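Local atomic coordinates of probable GTPase engC (Thermotoga maritima, PDB entry 1U0L), a protein that is a circularly permuted, zinc-binding GTPase that probably assists late maturation of the 30S ribosomal subunit, hydrolysing GTP slowly. Residues R11-M22 against E26-K37. Residues are numbered along the deposited sequence; the frame is centred on the assembly and turned at random.
Sequences RRGIVVSFHSNM and EDEETGERILCK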
ATOM      1  N   ARG A  11     -11.651 -17.700 -20.407  1.00133.16           N
ATOM      2  CA  ARG A  11     -12.306 -16.608 -19.688  1.00130.53           C
ATOM      3  C   ARG A  11     -11.299 -15.949 -18.756  1.00126.64           C
ATOM      4  O   ARG A  11     -10.467 -16.623 -18.152  1.00126.24           O
ATOM      5  CB  ARG A  11     -13.499 -17.110 -18.866  1.00106.81           C
ATOM      6  CG  ARG A  11     -14.704 -17.525 -19.688  1.00109.64           C
ATOM      7  CD  ARG A  11     -15.972 -17.524 -18.841  1.00111.84           C
ATOM      8  NE  ARG A  11     -16.910 -16.472 -19.237  1.00114.88           N
ATOM      9  CZ  ARG A  11     -16.669 -15.164 -19.153  1.00116.00           C
ATOM     10  NH1 ARG A  11     -15.510 -14.723 -18.681  1.00116.55           N
ATOM     11  NH2 ARG A  11     -17.588 -14.294 -19.549  1.00116.93           N
ATOM     12  N   ARG A  12     -11.379 -14.629 -18.646  1.00 72.27           N
ATOM     13  CA  ARG A  12     -10.471 -13.875 -17.796  1.00 67.75           C
ATOM     14  C   ARG A  12     -11.021 -13.740 -16.382  1.00 63.60           C
ATOM     15  O   ARG A  12     -12.226 -13.577 -16.181  1.00 62.57           O
ATOM     16  CB  ARG A  12     -10.230 -12.487 -18.391  1.00 81.86           C
ATOM     17  CG  ARG A  12      -9.819 -12.526 -19.846  1.00 84.45           C
ATOM     18  CD  ARG A  12      -9.655 -11.132 -20.428  1.00 87.47           C
ATOM     19  NE  ARG A  12      -8.395 -10.498 -20.045  1.00 90.17           N
ATOM     20  CZ  ARG A  12      -7.189 -10.989 -20.323  1.00 91.22           C
ATOM     21  NH1 ARG A  12      -7.061 -12.133 -20.986  1.00 91.10           N
ATOM     22  NH2 ARG A  12      -6.105 -10.323 -19.953  1.00 91.90           N
ATOM     23  N   GLY A  13     -10.120 -13.813 -15.403  1.00 67.17           N
ATOM     24  CA  GLY A  13     -10.507 -13.689 -14.010  1.00 61.08           C
ATOM     25  C   GLY A  13      -9.389 -13.139 -13.141  1.00 56.18           C
ATOM     26  O   GLY A  13      -8.237 -13.057 -13.573  1.00 55.32           O
ATOM     27  N   ILE A  14      -9.736 -12.746 -11.917  1.00 49.20           N
ATOM     28  CA  ILE A  14      -8.761 -12.221 -10.961  1.00 45.18           C
ATOM     29  C   ILE A  14      -8.689 -13.206  -9.803  1.00 39.67           C
ATOM     30  O   ILE A  14      -9.723 -13.594  -9.265  1.00 39.06           O
ATOM     31  CB  ILE A  14      -9.182 -10.842 -10.372  1.00 85.26           C
ATOM     32  CG1 ILE A  14      -9.448  -9.829 -11.492  1.00 89.37           C
ATOM     33  CG2 ILE A  14      -8.074 -10.297  -9.482  1.00 85.60           C
ATOM     34  CD1 ILE A  14     -10.765 -10.020 -12.215  1.00 95.19           C
ATOM     35  N   VAL A  15      -7.488 -13.634  -9.431  1.00 29.63           N
ATOM     36  CA  VAL A  15      -7.352 -14.547  -8.299  1.00 26.95           C
ATOM     37  C   VAL A  15      -7.717 -13.796  -7.019  1.00 27.75           C
ATOM     38  O   VAL A  15      -7.291 -12.661  -6.820  1.00 27.57           O
ATOM     39  CB  VAL A  15      -5.929 -15.032  -8.126  1.00 23.61           C
ATOM     40  CG1 VAL A  15      -5.835 -15.881  -6.851  1.00 21.09           C
ATOM     41  CG2 VAL A  15      -5.490 -15.802  -9.363  1.00 21.88           C
ATOM     42  N   VAL A  16      -8.473 -14.431  -6.132  1.00 42.01           N
ATOM     43  CA  VAL A  16      -8.878 -13.753  -4.913  1.00 41.18           C
ATOM     44  C   VAL A  16      -8.529 -14.459  -3.611  1.00 42.41           C
ATOM     45  O   VAL A  16      -8.588 -13.851  -2.539  1.00 42.32           O
ATOM     46  CB  VAL A  16     -10.362 -13.492  -4.937  1.00 29.63           C
ATOM     47  CG1 VAL A  16     -10.690 -12.463  -6.017  1.00 28.03           C
ATOM     48  CG2 VAL A  16     -11.081 -14.806  -5.166  1.00 28.88           C
ATOM     49  N   SER A  17      -8.181 -15.734  -3.688  1.00 32.96           N
ATOM     50  CA  SER A  17      -7.796 -16.464  -2.485  1.00 34.82           C
ATOM     51  C   SER A  17      -7.367 -17.881  -2.810  1.00 36.32           C
ATOM     52  O   SER A  17      -7.572 -18.362  -3.921  1.00 35.33           O
ATOM     53  CB  SER A  17      -8.951 -16.508  -1.481  1.00 36.05           C
ATOM     54  OG  SER A  17      -9.949 -17.417  -1.902  1.00 35.75           O
ATOM     55  N   PHE A  18      -6.757 -18.540  -1.829  1.00 46.66           N
ATOM     56  CA  PHE A  18      -6.311 -19.913  -1.994  1.00 50.33           C
ATOM     57  C   PHE A  18      -6.983 -20.819  -0.965  1.00 52.88           C
ATOM     58  O   PHE A  18      -6.641 -20.818   0.212  1.00 52.86           O
ATOM     59  CB  PHE A  18      -4.793 -19.968  -1.896  1.00 45.37           C
ATOM     60  CG  PHE A  18      -4.108 -19.258  -3.019  1.00 45.40           C
ATOM     61  CD1 PHE A  18      -4.238 -17.885  -3.168  1.00 46.09           C
ATOM     62  CD2 PHE A  18      -3.361 -19.962  -3.951  1.00 46.77           C
ATOM     63  CE1 PHE A  18      -3.636 -17.221  -4.232  1.00 45.88           C
ATOM     64  CE2 PHE A  18      -2.754 -19.309  -5.020  1.00 47.20           C
ATOM     65  CZ  PHE A  18      -2.893 -17.934  -5.159  1.00 46.86           C
ATOM     66  N   HIS A  19      -7.951 -21.590  -1.443  1.00 75.31           N
ATOM     67  CA  HIS A  19      -8.735 -22.497  -0.612  1.00 78.47           C
ATOM     68  C   HIS A  19      -8.406 -23.971  -0.920  1.00 79.38           C
ATOM     69  O   HIS A  19      -8.035 -24.311  -2.044  1.00 78.55           O
ATOM     70  CB  HIS A  19     -10.218 -22.205  -0.870  1.00 86.00           C
ATOM     71  CG  HIS A  19     -11.143 -22.741   0.174  1.00 90.03           C
ATOM     72  ND1 HIS A  19     -11.278 -24.088   0.432  1.00 92.00           N
ATOM     73  CD2 HIS A  19     -11.994 -22.110   1.016  1.00 91.92           C
ATOM     74  CE1 HIS A  19     -12.172 -24.265   1.388  1.00 93.61           C
ATOM     75  NE2 HIS A  19     -12.623 -23.080   1.759  1.00 93.76           N
ATOM     76  N   SER A  20      -8.545 -24.832   0.086  1.00 67.15           N
ATOM     77  CA  SER A  20      -8.279 -26.275  -0.034  1.00 66.66           C
ATOM     78  C   SER A  20      -7.204 -26.695  -1.047  1.00 67.73           C
ATOM     79  O   SER A  20      -7.418 -27.591  -1.870  1.00 65.97           O
ATOM     80  CB  SER A  20      -9.587 -27.057  -0.316  1.00 39.52           C
ATOM     81  OG  SER A  20     -10.689 -26.204  -0.620  1.00 34.72           O
ATOM     82  N   ASN A  21      -6.044 -26.049  -0.961  1.00 82.49           N
ATOM     83  CA  ASN A  21      -4.904 -26.333  -1.835  1.00 82.55           C
ATOM     84  C   ASN A  21      -5.247 -26.104  -3.311  1.00 82.48           C
ATOM     85  O   ASN A  21      -4.754 -26.806  -4.193  1.00 81.90           O
ATOM     86  CB  ASN A  21      -4.435 -27.775  -1.601  1.00 56.35           C
ATOM     87  CG  ASN A  21      -2.960 -27.980  -1.908  1.00 56.88           C
ATOM     88  OD1 ASN A  21      -2.377 -29.006  -1.549  1.00 55.95           O
ATOM     89  ND2 ASN A  21      -2.352 -27.012  -2.578  1.00 57.23           N
ATOM     90  N   MET A  22      -6.093 -25.106  -3.565  1.00 90.30           N
ATOM     91  CA  MET A  22      -6.515 -24.753  -4.921  1.00 89.48           C
ATOM     92  C   MET A  22      -6.756 -23.243  -5.073  1.00 88.45           C
ATOM     93  O   MET A  22      -7.126 -22.560  -4.118  1.00 89.32           O
ATOM     94  CB  MET A  22      -7.792 -25.514  -5.294  1.00 63.40           C
ATOM     95  CG  MET A  22      -7.619 -27.023  -5.455  1.00 62.74           C
ATOM     96  SD  MET A  22      -9.156 -27.864  -5.926  1.00 60.07           S
ATOM     97  CE  MET A  22      -8.963 -27.931  -7.670  1.00 61.85           C
ATOM     98  N   GLU A  26     -12.114 -15.253  -9.682  1.00 50.75           N
ATOM     99  CA  GLU A  26     -13.381 -14.561  -9.840  1.00 55.58           C
ATOM    100  C   GLU A  26     -13.470 -14.170 -11.301  1.00 59.50           C
ATOM    101  O   GLU A  26     -12.486 -13.719 -11.882  1.00 60.57           O
ATOM    102  CB  GLU A  26     -13.419 -13.316  -8.971  1.00 56.18           C
ATOM    103  CG  GLU A  26     -14.683 -12.512  -9.132  1.00 57.05           C
ATOM    104  CD  GLU A  26     -14.762 -11.370  -8.145  1.00 56.53           C
ATOM    105  OE1 GLU A  26     -14.469 -11.610  -6.952  1.00 58.24           O
ATOM    106  OE2 GLU A  26     -15.124 -10.246  -8.558  1.00 54.77           O
ATOM    107  N   ASP A  27     -14.645 -14.343 -11.897  1.00 56.51           N
ATOM    108  CA  ASP A  27     -14.829 -14.025 -13.313  1.00 62.52           C
ATOM    109  C   ASP A  27     -14.852 -12.518 -13.589  1.00 65.67           C
ATOM    110  O   ASP A  27     -15.693 -11.788 -13.072  1.00 65.69           O
ATOM    111  CB  ASP A  27     -16.114 -14.686 -13.823  1.00 95.40           C
ATOM    112  CG  ASP A  27     -16.287 -14.554 -15.318  1.00 96.65           C
ATOM    113  OD1 ASP A  27     -15.447 -15.097 -16.062  1.00 97.22           O
ATOM    114  OD2 ASP A  27     -17.268 -13.907 -15.748  1.00 98.50           O
ATOM    115  N   GLU A  28     -13.913 -12.069 -14.414  1.00 73.78           N
ATOM    116  CA  GLU A  28     -13.792 -10.661 -14.773  1.00 78.82           C
ATOM    117  C   GLU A  28     -15.069 -10.098 -15.385  1.00 80.88           C
ATOM    118  O   GLU A  28     -15.425  -8.947 -15.136  1.00 81.75           O
ATOM    119  CB  GLU A  28     -12.631 -10.474 -15.752  1.00127.60           C
ATOM    120  CG  GLU A  28     -12.462  -9.056 -16.274  1.00129.61           C
ATOM    121  CD  GLU A  28     -11.298  -8.932 -17.243  1.00131.12           C
ATOM    122  OE1 GLU A  28     -10.139  -9.134 -16.816  1.00131.42           O
ATOM    123  OE2 GLU A  28     -11.545  -8.638 -18.432  1.00130.86           O
ATOM    124  N   GLU A  29     -15.741 -10.907 -16.200  1.00151.38           N
ATOM    125  CA  GLU A  29     -16.978 -10.486 -16.851  1.00154.91           C
ATOM    126  C   GLU A  29     -18.001 -10.194 -15.759  1.00155.55           C
ATOM    127  O   GLU A  29     -17.997  -9.118 -15.162  1.00156.60           O
ATOM    128  CB  GLU A  29     -17.498 -11.601 -17.769  1.00150.64           C
ATOM    129  CG  GLU A  29     -18.453 -11.143 -18.874  1.00152.46           C
ATOM    130  CD  GLU A  29     -17.729 -10.687 -20.135  1.00154.10           C
ATOM    131  OE1 GLU A  29     -16.974 -11.498 -20.714  1.00153.28           O
ATOM    132  OE2 GLU A  29     -17.914  -9.521 -20.549  1.00153.87           O
ATOM    133  N   THR A  30     -18.873 -11.161 -15.502  1.00 75.34           N
ATOM    134  CA  THR A  30     -19.900 -11.039 -14.472  1.00 76.32           C
ATOM    135  C   THR A  30     -19.950 -12.409 -13.818  1.00 73.73           C
ATOM    136  O   THR A  30     -20.952 -13.121 -13.886  1.00 73.34           O
ATOM    137  CB  THR A  30     -21.289 -10.719 -15.077  1.00148.91           C
ATOM    138  OG1 THR A  30     -21.210  -9.526 -15.864  1.00150.90           O
ATOM    139  CG2 THR A  30     -22.319 -10.521 -13.972  1.00149.97           C
ATOM    140  N   GLY A  31     -18.854 -12.783 -13.179  1.00 90.86           N
ATOM    141  CA  GLY A  31     -18.819 -14.094 -12.572  1.00 88.83           C
ATOM    142  C   GLY A  31     -18.704 -14.191 -11.072  1.00 86.93           C
ATOM    143  O   GLY A  31     -18.351 -13.240 -10.371  1.00 85.75           O
ATOM    144  N   GLU A  32     -19.014 -15.389 -10.595  1.00 75.63           N
ATOM    145  CA  GLU A  32     -18.965 -15.703  -9.188  1.00 74.06           C
ATOM    146  C   GLU A  32     -17.581 -16.260  -8.896  1.00 71.57           C
ATOM    147  O   GLU A  32     -16.661 -16.115  -9.699  1.00 70.82           O
ATOM    148  CB  GLU A  32     -20.038 -16.740  -8.835  1.00144.52           C
ATOM    149  CG  GLU A  32     -21.476 -16.297  -9.109  1.00147.51           C
ATOM    150  CD  GLU A  32     -21.841 -16.297 -10.588  1.00149.54           C
ATOM    151  OE1 GLU A  32     -22.999 -15.960 -10.910  1.00149.28           O
ATOM    152  OE2 GLU A  32     -20.977 -16.635 -11.426  1.00150.64           O
ATOM    153  N   ARG A  33     -17.449 -16.913  -7.748  1.00 74.15           N
ATOM    154  CA  ARG A  33     -16.182 -17.473  -7.316  1.00 72.45           C
ATOM    155  C   ARG A  33     -15.952 -18.898  -7.831  1.00 70.22           C
ATOM    156  O   ARG A  33     -16.374 -19.873  -7.208  1.00 70.68           O
ATOM    157  CB  ARG A  33     -16.131 -17.433  -5.781  1.00100.25           C
ATOM    158  CG  ARG A  33     -14.823 -16.918  -5.205  1.00102.00           C
ATOM    159  CD  ARG A  33     -14.931 -16.629  -3.711  1.00103.15           C
ATOM    160  NE  ARG A  33     -15.576 -15.346  -3.428  1.00103.86           N
ATOM    161  CZ  ARG A  33     -15.033 -14.156  -3.677  1.00104.29           C
ATOM    162  NH1 ARG A  33     -13.828 -14.066  -4.218  1.00104.40           N
ATOM    163  NH2 ARG A  33     -15.693 -13.046  -3.380  1.00104.05           N
ATOM    164  N   ILE A  34     -15.275 -19.014  -8.971  1.00 91.62           N
ATOM    165  CA  ILE A  34     -14.980 -20.318  -9.570  1.00 88.89           C
ATOM    166  C   ILE A  34     -13.686 -20.883  -8.989  1.00 87.56           C
ATOM    167  O   ILE A  34     -12.633 -20.257  -9.109  1.00 88.39           O
ATOM    168  CB  ILE A  34     -14.768 -20.216 -11.113  1.00 81.32           C
ATOM    169  CG1 ILE A  34     -15.955 -19.523 -11.787  1.00 79.60           C
ATOM    170  CG2 ILE A  34     -14.552 -21.601 -11.694  1.00 79.64           C
ATOM    171  CD1 ILE A  34     -15.976 -18.018 -11.603  1.00 80.77           C
ATOM    172  N   LEU A  35     -13.742 -22.052  -8.361  1.00 72.32           N
ATOM    173  CA  LEU A  35     -12.513 -22.625  -7.819  1.00 69.86           C
ATOM    174  C   LEU A  35     -11.743 -23.174  -9.018  1.00 68.55           C
ATOM    175  O   LEU A  35     -12.338 -23.411 -10.063  1.00 68.98           O
ATOM    176  CB  LEU A  35     -12.824 -23.729  -6.807  1.00 63.72           C
ATOM    177  CG  LEU A  35     -11.649 -24.155  -5.914  1.00 63.10           C
ATOM    178  CD1 LEU A  35     -12.166 -24.781  -4.632  1.00 61.57           C
ATOM    179  CD2 LEU A  35     -10.757 -25.127  -6.667  1.00 62.42           C
ATOM    180  N   CYS A  36     -10.430 -23.358  -8.888  1.00 47.60           N
ATOM    181  CA  CYS A  36      -9.629 -23.843 -10.012  1.00 47.17           C
ATOM    182  C   CYS A  36      -8.340 -24.593  -9.679  1.00 47.14           C
ATOM    183  O   CYS A  36      -7.886 -24.661  -8.533  1.00 47.09           O
ATOM    184  CB  CYS A  36      -9.249 -22.677 -10.932  1.00 67.98           C
ATOM    185  SG  CYS A  36     -10.621 -21.786 -11.662  1.00 69.20           S
ATOM    186  N   LYS A  37      -7.749 -25.144 -10.732  1.00 46.98           N
ATOM    187  CA  LYS A  37      -6.503 -25.877 -10.641  1.00 49.06           C
ATOM    188  C   LYS A  37      -5.650 -25.413 -11.814  1.00 49.76           C
ATOM    189  O   LYS A  37      -6.155 -25.208 -12.918  1.00 49.27           O
ATOM    190  CB  LYS A  37      -6.755 -27.381 -10.732  1.00 93.64           C
ATOM    191  CG  LYS A  37      -6.223 -28.194  -9.555  1.00 94.71           C
ATOM    192  CD  LYS A  37      -4.703 -28.122  -9.429  1.00 96.62           C
ATOM    193  CE  LYS A  37      -4.226 -26.790  -8.865  1.00 97.69           C
ATOM    194  NZ  LYS A  37      -4.855 -26.486  -7.550  1.00 98.78           N
TER
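The first three strands of the N-terminal OB-fold domain meet here: strand 11-19 pairs antiparallel with the end of strand 22-27, and strand 33-38 follows on that strand's other side. Register is fixed by I14 and E26, a hydrogen-bonded pair whose I14 N to E26 O and E26 N to I14 O bonds both measure 2.9 Å. A further bond, E28 N to R12 O, carries the pairing past the non-hydrogen-bonded pair G13 and D27. At this end R11 centres a salt-bridge network with D27 and E29. Its NH1 lies 2.6 Å from D27 OD1, with the D27 carboxylate over one guanidinium face and the planes 79° apart; its NH2 donates at 3.1 Å to the anti lone pair of E29 OE1, an oxygen 24° out of the guanidinium plane, though E29 is poorly ordered and this arm less certain. A bend at chi3 (112°) turns the guanidinium between them. A leucine in place of R11 would probably leave both carboxylates without their shared cation. The E26 carboxylate is held by Y224 and K218, joining the hairpin to the GTPase domain. M22, closing the type I' turn H19-M22 and opening strand 22-27, packs across neighbouring strand 33-38, its SD 3.3 Å from L35 CD2 and its CE 3.3 Å from K37 CG.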